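Local atomic coordinates of tumor necrosis factor ligand superfamily member 13 (Mus musculus, PDB entry 1U5Z), a protein that acts as a secreted homotrimeric cytokine that binds the receptors TACI and BCMA and takes part in regulating tumor cell growth. Residues H9-N14 and Q29-R34; G69-R74 and K118-N123; S73-G78 and G112-V117. One frame throughout, in Å; residues are numbered along the deposited sequence.

In the fold
All three contacts are antiparallel strand pairings within the TNF homology domain, and all are partly buried. Interaction 1 joins strands 7-16 and 24-34, and meets a neighbouring subunit at His9 and Leu32. Interactions 2 and 3 hold one and the same pair of strands, 68-75 and 114-119, share Ser73 and Arg74, and are touched by no other chain of the assembly; the exposed part of interaction 2 is Pro120. Strands 24-34 and 114-119 are neighbours, which links interaction 1 to the other two. Valines and a histidine carry interaction 1, two backbone bonds and an apolar margin of Val71, Ile119 and Pro120 interaction 2, and four backbone bonds with an Arg74-Asp113 approach short of a salt bridge interaction 3.

Interaction 1: residues H9-N14 and Q29-R34; sequences HLVPVN and QPVLRR
His9 and Leu32 open an antiparallel pairing in which His9 N donates to Leu32 O at 3.0 Å, while His9 O accepts from Val31 N at 3.1 Å in a nearly straight bond (168° at the hydrogen). One residue on His9's strand thus faces two on the other, a classic beta bulge, and the register slips by one before Leu10 meets Pro30. Beyond that pair Val11 and Gln29 bond to each other twice, Val11 N to Gln29 O at 2.9 Å and Gln29 N to Val11 O at 2.8 Å, the second more bent. Proline at position 30 has no N-H to give, but it falls in a non-hydrogen-bonded pair, where none is asked of it. On the face carrying His9 and Val11, Val31 fills the gap between them. Its CG2 lies at the edge of the imidazole, in the ring plane, 3.5 Å from His9 CD2, and its CG1 packs against Val11 CG2 at 3.4 Å, the two valines crossing at about a right angle. With CG anti to the backbone N (chi1 -174°), the His9 ring runs alongside Val31; ND1 hydrogen-bonds to Tyr56 OH, and the ring meets Phe107 of a neighbouring subunit. Gln29 CG touches Val11 CG2 at 3.5 Å. On the other face Leu10 CD2 reaches Pro30 CB at 4.3 Å. A bulged hairpin of this kind, with its histidine packed against a neighbouring subunit, forms part of the jelly-roll sandwich of the TNF family trimer.

Interaction 2: residues G69-R74 and K118-N123; sequences GQVVSR and KIPRAN
Lys118 O takes the shortest polar bond between residues 69-74 and 118-123, from Val71 N at 2.8 Å. The donor stands nearly along the C=O axis, yet the N-H itself is bent to 138°. The return bond, Lys118 N to Val71 O at 3.1 Å, is straighter at its hydrogen (170°), and together the two define an antiparallel hydrogen-bonded pair. Beside this pair the chemistry changes. Across this contact Gly69 O meets carbon: Ile119 CG1 and Pro120 CD each lie 3.5 Å from it, and Pro120 has no N-H to offer Gly69 O. On the side of Val71, its CG2 rests 4.0 Å from Pro120 CG, the two side chains crossing obliquely; chi1 of 177° sends CG1 anti to the backbone N and leaves CG2 to face the proline ring. Gln70 turns its amide away, NE2 bonding to Ser57 O, while Ile119 also packs on Phe61 of strand 51-61. Paired amides thus give way to apolar carbons beside a carbonyl, which implies a contact held by shape and van der Waals packing beyond its two hydrogen bonds.

Interaction 3: residues S73-G78 and G112-V117; sequences SREGQG and GDIITV
Ser73 and Thr116 lead a close-knit stretch of main chain, bonded both ways, Ser73 N to Thr116 O and Thr116 N to Ser73 O, each at 3.1 Å. Glu75 and Ile114 repeat the scheme, with Glu75 N to Ile114 O at 3.0 Å. Between these two hydrogen-bonded pairs sits a non-hydrogen-bonded one, Arg74 with Ile115, drawn in until Arg74 CA lies only 3.1 Å from Ile114 O in a CA-H...O contact. On the face of Ser73 and Glu75, Ile114 CG2, set between the backbone N and the carbonyl carbon, presses on Glu75 O at 3.2 Å and on Glu75 CB at 3.5 Å. Ser73 OG is buried here without a polar partner in the model. These strands, 68-75 and 114-119, are neighbours in the jelly roll of the TNF homology domain, and strand 44-47 lines the far edge of 114-119. Buried Asp113 belongs to the tight part too. Its OD2 nears Arg74 at the methylene CD, 3.1 Å away, while NE stays 4.1 Å from the same oxygen, beyond a salt bridge, although the guanidinium and carboxylate planes are only 19° apart. Both groups are engaged by others: Arg74 NH2 forms a salt bridge with Glu81, and Asp113 OD2 accepts from His110 N. The loose side starts at Glu75 and Gly76, both partly exposed; Gly112 is exposed, and Gln77 and Gly78 lie exposed beyond the contact.

Interaction 1: residues H9-N14 and Q29-R34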
loop_
_atom_site.group_PDB
_atom_site.type_symbol
_atom_site.label_atom_id
_atom_site.label_comp_id
_atom_site.label_asym_id
_atom_site.label_seq_id
_atom_site.Cartn_x
_atom_site.Cartn_y
_atom_site.Cartn_z
ATOM N N HIS A 9 3.719 2.219 -14.546
ATOM C CA HIS A 9 2.655 2.896 -13.820
ATOM C C HIS A 9 1.625 3.295 -14.851
ATOM O O HIS A 9 1.946 3.965 -15.824
ATOM C CB HIS A 9 3.209 4.127 -13.100
ATOM C CG HIS A 9 2.227 4.817 -12.198
ATOM N ND1 HIS A 9 1.852 4.306 -10.974
ATOM C CD2 HIS A 9 1.589 6.007 -12.320
ATOM C CE1 HIS A 9 1.003 5.139 -10.395
ATOM N NE2 HIS A 9 0.846 6.190 -11.178
ATOM N N LEU A 10 0.390 2.867 -14.620
ATOM C CA LEU A 10 -0.711 3.025 -15.552
ATOM C C LEU A 10 -1.801 3.912 -14.959
ATOM O O LEU A 10 -2.068 3.878 -13.752
ATOM C CB LEU A 10 -1.308 1.655 -15.860
ATOM C CG LEU A 10 -0.368 0.606 -16.470
ATOM C CD1 LEU A 10 -0.972 -0.777 -16.356
ATOM C CD2 LEU A 10 -0.064 0.942 -17.929
ATOM N N VAL A 11 -2.444 4.689 -15.820
ATOM C CA VAL A 11 -3.505 5.598 -15.399
ATOM C C VAL A 11 -4.688 5.472 -16.355
ATOM O O VAL A 11 -4.514 5.035 -17.489
ATOM C CB VAL A 11 -3.007 7.066 -15.321
ATOM C CG1 VAL A 11 -1.897 7.203 -14.279
ATOM C CG2 VAL A 11 -2.528 7.564 -16.665
ATOM N N PRO A 12 -5.893 5.825 -15.907
ATOM C CA PRO A 12 -7.086 5.615 -16.728
ATOM C C PRO A 12 -7.119 6.469 -17.986
ATOM O O PRO A 12 -6.546 7.553 -18.020
ATOM C CB PRO A 12 -8.230 6.003 -15.780
ATOM C CG PRO A 12 -7.644 5.935 -14.424
ATOM C CD PRO A 12 -6.240 6.396 -14.595
ATOM N N VAL A 13 -7.768 5.949 -19.019
ATOM C CA VAL A 13 -8.115 6.728 -20.198
ATOM C C VAL A 13 -9.648 6.764 -20.330
ATOM O O VAL A 13 -10.209 7.808 -20.631
ATOM C CB VAL A 13 -7.391 6.209 -21.483
ATOM C CG1 VAL A 13 -7.764 4.779 -21.816
ATOM C CG2 VAL A 13 -7.663 7.131 -22.683
ATOM N N ASN A 14 -10.309 5.630 -20.089
ATOM C CA ASN A 14 -11.777 5.544 -20.056
ATOM C C ASN A 14 -12.252 4.343 -19.216
ATOM O O ASN A 14 -11.469 3.449 -18.908
ATOM C CB ASN A 14 -12.348 5.463 -21.487
ATOM N N GLN A 29 -3.312 3.397 -19.477
ATOM C CA GLN A 29 -2.317 4.084 -20.320
ATOM C C GLN A 29 -1.016 4.376 -19.532
ATOM O O GLN A 29 -1.073 4.845 -18.401
ATOM C CB GLN A 29 -2.901 5.373 -20.926
ATOM C CG GLN A 29 -2.865 6.609 -20.015
ATOM C CD GLN A 29 -3.522 7.840 -20.639
ATOM O OE1 GLN A 29 -4.743 7.979 -20.624
ATOM N NE2 GLN A 29 -2.704 8.743 -21.161
ATOM N N PRO A 30 0.156 4.131 -20.123
ATOM C CA PRO A 30 1.408 4.293 -19.368
ATOM C C PRO A 30 1.774 5.770 -19.180
ATOM O O PRO A 30 1.649 6.535 -20.140
ATOM C CB PRO A 30 2.456 3.577 -20.237
ATOM C CG PRO A 30 1.749 3.153 -21.511
ATOM C CD PRO A 30 0.400 3.750 -21.526
ATOM N N VAL A 31 2.172 6.157 -17.966
ATOM C CA VAL A 31 2.811 7.456 -17.717
ATOM C C VAL A 31 4.275 7.302 -17.281
ATOM O O VAL A 31 5.072 8.215 -17.447
ATOM C CB VAL A 31 2.032 8.323 -16.694
ATOM C CG1 VAL A 31 0.668 8.699 -17.247
ATOM C CG2 VAL A 31 1.892 7.633 -15.368
ATOM N N LEU A 32 4.615 6.141 -16.734
ATOM C CA LEU A 32 5.997 5.770 -16.446
ATOM C C LEU A 32 6.266 4.345 -16.917
ATOM O O LEU A 32 5.510 3.425 -16.598
ATOM C CB LEU A 32 6.273 5.865 -14.943
ATOM C CG LEU A 32 7.678 5.444 -14.501
ATOM C CD1 LEU A 32 8.759 6.343 -15.151
ATOM C CD2 LEU A 32 7.778 5.465 -12.989
ATOM N N ARG A 33 7.357 4.167 -17.654
ATOM C CA ARG A 33 7.723 2.856 -18.178
ATOM C C ARG A 33 9.234 2.747 -18.325
ATOM O O ARG A 33 9.851 3.555 -19.003
ATOM C CB ARG A 33 7.043 2.624 -19.523
ATOM C CG ARG A 33 7.290 1.251 -20.152
ATOM C CD ARG A 33 6.724 1.151 -21.575
ATOM N NE ARG A 33 7.285 0.055 -22.370
ATOM C CZ ARG A 33 8.474 0.070 -22.984
ATOM N NH1 ARG A 33 9.293 1.117 -22.900
ATOM N NH2 ARG A 33 8.853 -0.985 -23.686
ATOM N N ARG A 34 9.822 1.759 -17.660
ATOM C CA ARG A 34 11.236 1.443 -17.832
ATOM C C ARG A 34 11.392 -0.069 -17.925
ATOM O O ARG A 34 10.777 -0.796 -17.168
ATOM C CB ARG A 34 12.065 2.007 -16.680
ATOM C CG ARG A 34 13.565 1.973 -16.960
ATOM C CD ARG A 34 14.444 2.477 -15.829
ATOM N NE ARG A 34 14.110 1.881 -14.533
ATOM C CZ ARG A 34 14.745 2.151 -13.401
ATOM N NH1 ARG A 34 15.759 3.008 -13.402
ATOM N NH2 ARG A 34 14.371 1.577 -12.260
#

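Interaction 2: residues G69-R74 and K118-N123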
loop_
_atom_site.group_PDB
_atom_site.type_symbol
_atom_site.label_atom_id
_atom_site.label_comp_id
_atom_site.label_asym_id
_atom_site.label_seq_id
_atom_site.Cartn_x
_atom_site.Cartn_y
_atom_site.Cartn_z
ATOM N N GLY A 69 -15.469 -2.614 -4.508
ATOM C CA GLY A 69 -14.035 -2.742 -4.452
ATOM C C GLY A 69 -13.466 -3.286 -5.744
ATOM O O GLY A 69 -14.196 -3.591 -6.687
ATOM N N GLN A 70 -12.149 -3.427 -5.761
ATOM C CA GLN A 70 -11.406 -3.859 -6.943
ATOM C C GLN A 70 -10.909 -5.295 -6.775
ATOM O O GLN A 70 -10.616 -5.725 -5.662
ATOM C CB GLN A 70 -10.217 -2.918 -7.197
ATOM C CG GLN A 70 -9.695 -2.181 -5.940
ATOM C CD GLN A 70 -8.332 -1.579 -6.142
ATOM O OE1 GLN A 70 -7.734 -1.749 -7.201
ATOM N NE2 GLN A 70 -7.829 -0.881 -5.142
ATOM N N VAL A 71 -10.791 -6.014 -7.893
ATOM C CA VAL A 71 -10.354 -7.414 -7.907
ATOM C C VAL A 71 -9.227 -7.581 -8.928
ATOM O O VAL A 71 -9.457 -7.522 -10.128
ATOM C CB VAL A 71 -11.519 -8.367 -8.261
ATOM C CG1 VAL A 71 -11.037 -9.818 -8.343
ATOM C CG2 VAL A 71 -12.653 -8.234 -7.246
ATOM N N VAL A 72 -8.009 -7.785 -8.441
ATOM C CA VAL A 72 -6.842 -7.949 -9.300
ATOM C C VAL A 72 -6.528 -9.427 -9.468
ATOM O O VAL A 72 -6.231 -10.112 -8.495
ATOM C CB VAL A 72 -5.628 -7.238 -8.725
ATOM C CG1 VAL A 72 -4.454 -7.341 -9.681
ATOM C CG2 VAL A 72 -5.962 -5.772 -8.444
ATOM N N SER A 73 -6.581 -9.904 -10.711
ATOM C CA SER A 73 -6.402 -11.316 -11.018
ATOM C C SER A 73 -5.432 -11.546 -12.162
ATOM O O SER A 73 -5.053 -10.624 -12.863
ATOM C CB SER A 73 -7.767 -11.949 -11.338
ATOM O OG SER A 73 -8.797 -10.970 -11.312
ATOM N N ARG A 74 -4.997 -12.792 -12.308
ATOM C CA ARG A 74 -4.218 -13.217 -13.459
ATOM C C ARG A 74 -4.880 -14.440 -14.090
ATOM O O ARG A 74 -5.490 -15.255 -13.398
ATOM C CB ARG A 74 -2.771 -13.546 -13.051
ATOM C CG ARG A 74 -2.458 -15.050 -12.901
ATOM C CD ARG A 74 -0.989 -15.361 -12.729
ATOM N NE ARG A 74 -0.645 -15.638 -11.340
ATOM C CZ ARG A 74 -0.489 -16.849 -10.813
ATOM N NH1 ARG A 74 -0.641 -17.948 -11.547
ATOM N NH2 ARG A 74 -0.174 -16.960 -9.528
ATOM N N LYS A 118 -10.795 -5.680 -12.214
ATOM C CA LYS A 118 -12.237 -5.651 -12.418
ATOM C C LYS A 118 -12.986 -5.240 -11.161
ATOM O O LYS A 118 -12.535 -5.479 -10.050
ATOM C CB LYS A 118 -12.733 -7.030 -12.850
ATOM C CG LYS A 118 -12.235 -7.458 -14.210
ATOM C CD LYS A 118 -12.566 -8.909 -14.497
ATOM C CE LYS A 118 -11.992 -9.326 -15.832
ATOM N NZ LYS A 118 -12.204 -10.764 -16.110
ATOM N N ILE A 119 -14.155 -4.639 -11.357
ATOM C CA ILE A 119 -15.056 -4.291 -10.269
ATOM C C ILE A 119 -16.359 -5.041 -10.507
ATOM O O ILE A 119 -16.986 -4.832 -11.544
ATOM C CB ILE A 119 -15.270 -2.779 -10.243
ATOM C CG1 ILE A 119 -13.954 -2.099 -9.865
ATOM C CG2 ILE A 119 -16.376 -2.397 -9.243
ATOM C CD1 ILE A 119 -13.872 -0.701 -10.300
ATOM N N PRO A 120 -16.776 -5.896 -9.563
ATOM C CA PRO A 120 -17.898 -6.826 -9.804
ATOM C C PRO A 120 -19.298 -6.213 -9.944
ATOM O O PRO A 120 -20.250 -6.986 -10.050
ATOM C CB PRO A 120 -17.867 -7.752 -8.576
ATOM C CG PRO A 120 -16.556 -7.479 -7.894
ATOM C CD PRO A 120 -16.223 -6.060 -8.203
ATOM N N ARG A 121 -19.430 -4.889 -9.928
ATOM C CA ARG A 121 -20.706 -4.236 -10.213
ATOM C C ARG A 121 -20.698 -3.618 -11.613
ATOM O O ARG A 121 -19.657 -3.178 -12.105
ATOM C CB ARG A 121 -21.002 -3.175 -9.163
ATOM N N ALA A 122 -21.866 -3.591 -12.248
ATOM C CA ALA A 122 -22.012 -3.015 -13.585
ATOM C C ALA A 122 -22.049 -1.494 -13.515
ATOM O O ALA A 122 -22.518 -0.927 -12.529
ATOM C CB ALA A 122 -23.278 -3.539 -14.253
ATOM N N ASN A 123 -21.543 -0.842 -14.561
ATOM C CA ASN A 123 -21.574 0.622 -14.676
ATOM C C ASN A 123 -21.078 1.369 -13.420
ATOM O O ASN A 123 -21.701 2.330 -12.968
ATOM C CB ASN A 123 -22.993 1.084 -15.049
ATOM C CG ASN A 123 -23.512 0.425 -16.327
ATOM O OD1 ASN A 123 -22.803 0.331 -17.330
ATOM N ND2 ASN A 123 -24.757 -0.028 -16.290
#

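Interaction 3: residues S73-G78 and G112-V117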
loop_
_atom_site.group_PDB
_atom_site.type_symbol
_atom_site.label_atom_id
_atom_site.label_comp_id
_atom_site.label_asym_id
_atom_site.label_seq_id
_atom_site.Cartn_x
_atom_site.Cartn_y
_atom_site.Cartn_z
ATOM N N SER A 73 -6.581 -9.904 -10.711
ATOM C CA SER A 73 -6.402 -11.316 -11.018
ATOM C C SER A 73 -5.432 -11.546 -12.162
ATOM O O SER A 73 -5.053 -10.624 -12.863
ATOM C CB SER A 73 -7.767 -11.949 -11.338
ATOM O OG SER A 73 -8.797 -10.970 -11.312
ATOM N N ARG A 74 -4.997 -12.792 -12.308
ATOM C CA ARG A 74 -4.218 -13.217 -13.459
ATOM C C ARG A 74 -4.880 -14.440 -14.090
ATOM O O ARG A 74 -5.490 -15.255 -13.398
ATOM C CB ARG A 74 -2.771 -13.546 -13.051
ATOM C CG ARG A 74 -2.458 -15.050 -12.901
ATOM C CD ARG A 74 -0.989 -15.361 -12.729
ATOM N NE ARG A 74 -0.645 -15.638 -11.340
ATOM C CZ ARG A 74 -0.489 -16.849 -10.813
ATOM N NH1 ARG A 74 -0.641 -17.948 -11.547
ATOM N NH2 ARG A 74 -0.174 -16.960 -9.528
ATOM N N GLU A 75 -4.740 -14.570 -15.404
ATOM C CA GLU A 75 -5.166 -15.763 -16.105
ATOM C C GLU A 75 -4.011 -16.272 -16.964
ATOM O O GLU A 75 -3.531 -15.562 -17.840
ATOM C CB GLU A 75 -6.403 -15.472 -16.955
ATOM C CG GLU A 75 -7.062 -16.723 -17.515
ATOM C CD GLU A 75 -8.467 -16.485 -18.042
ATOM O OE1 GLU A 75 -9.047 -17.426 -18.647
ATOM O OE2 GLU A 75 -8.998 -15.372 -17.852
ATOM N N GLY A 76 -3.548 -17.487 -16.678
ATOM C CA GLY A 76 -2.527 -18.142 -17.479
ATOM C C GLY A 76 -3.203 -19.055 -18.479
ATOM O O GLY A 76 -3.993 -18.585 -19.298
ATOM N N GLN A 77 -2.906 -20.352 -18.419
ATOM C CA GLN A 77 -3.683 -21.333 -19.175
ATOM C C GLN A 77 -5.117 -21.247 -18.665
ATOM O O GLN A 77 -5.390 -21.641 -17.533
ATOM C CB GLN A 77 -3.135 -22.752 -18.993
ATOM C CG GLN A 77 -3.801 -23.783 -19.911
ATOM C CD GLN A 77 -3.262 -25.195 -19.735
ATOM O OE1 GLN A 77 -2.392 -25.441 -18.901
ATOM N NE2 GLN A 77 -3.786 -26.124 -20.520
ATOM N N GLY A 78 -6.006 -20.707 -19.503
ATOM C CA GLY A 78 -7.382 -20.362 -19.151
ATOM C C GLY A 78 -7.966 -20.874 -17.841
ATOM O O GLY A 78 -8.893 -21.697 -17.855
ATOM N N GLY A 112 2.810 -14.779 -20.947
ATOM C CA GLY A 112 1.493 -15.222 -21.380
ATOM C C GLY A 112 0.366 -14.836 -20.425
ATOM O O GLY A 112 -0.798 -14.849 -20.819
ATOM N N ASP A 113 0.685 -14.516 -19.174
ATOM C CA ASP A 113 -0.354 -14.150 -18.208
ATOM C C ASP A 113 -1.036 -12.845 -18.610
ATOM O O ASP A 113 -0.403 -11.940 -19.135
ATOM C CB ASP A 113 0.217 -13.967 -16.796
ATOM C CG ASP A 113 0.489 -15.277 -16.079
ATOM O OD1 ASP A 113 0.063 -16.362 -16.539
ATOM O OD2 ASP A 113 1.119 -15.292 -15.005
ATOM N N ILE A 114 -2.328 -12.759 -18.334
ATOM C CA ILE A 114 -3.079 -11.520 -18.479
ATOM C C ILE A 114 -3.472 -11.049 -17.090
ATOM O O ILE A 114 -3.941 -11.835 -16.274
ATOM C CB ILE A 114 -4.333 -11.712 -19.379
ATOM C CG1 ILE A 114 -5.250 -10.493 -19.280
ATOM C CG2 ILE A 114 -5.091 -12.979 -19.009
ATOM C CD1 ILE A 114 -6.522 -10.585 -20.076
ATOM N N ILE A 115 -3.273 -9.758 -16.835
ATOM C CA ILE A 115 -3.596 -9.140 -15.559
ATOM C C ILE A 115 -4.812 -8.242 -15.748
ATOM O O ILE A 115 -4.853 -7.439 -16.680
ATOM C CB ILE A 115 -2.413 -8.303 -15.046
ATOM C CG1 ILE A 115 -1.128 -9.146 -15.012
ATOM C CG2 ILE A 115 -2.736 -7.734 -13.643
ATOM C CD1 ILE A 115 -1.047 -10.159 -13.854
ATOM N N THR A 116 -5.800 -8.381 -14.868
ATOM C CA THR A 116 -6.999 -7.542 -14.922
ATOM C C THR A 116 -7.290 -6.867 -13.599
ATOM O O THR A 116 -6.914 -7.358 -12.535
ATOM C CB THR A 116 -8.246 -8.342 -15.368
ATOM O OG1 THR A 116 -8.225 -9.667 -14.811
ATOM C CG2 THR A 116 -8.239 -8.556 -16.877
ATOM N N VAL A 117 -7.960 -5.726 -13.696
ATOM C CA VAL A 117 -8.484 -5.017 -12.542
ATOM C C VAL A 117 -9.973 -4.829 -12.816
ATOM O O VAL A 117 -10.359 -3.963 -13.594
ATOM C CB VAL A 117 -7.768 -3.657 -12.349
ATOM C CG1 VAL A 117 -8.305 -2.929 -11.123
ATOM C CG2 VAL A 117 -6.281 -3.861 -12.212
#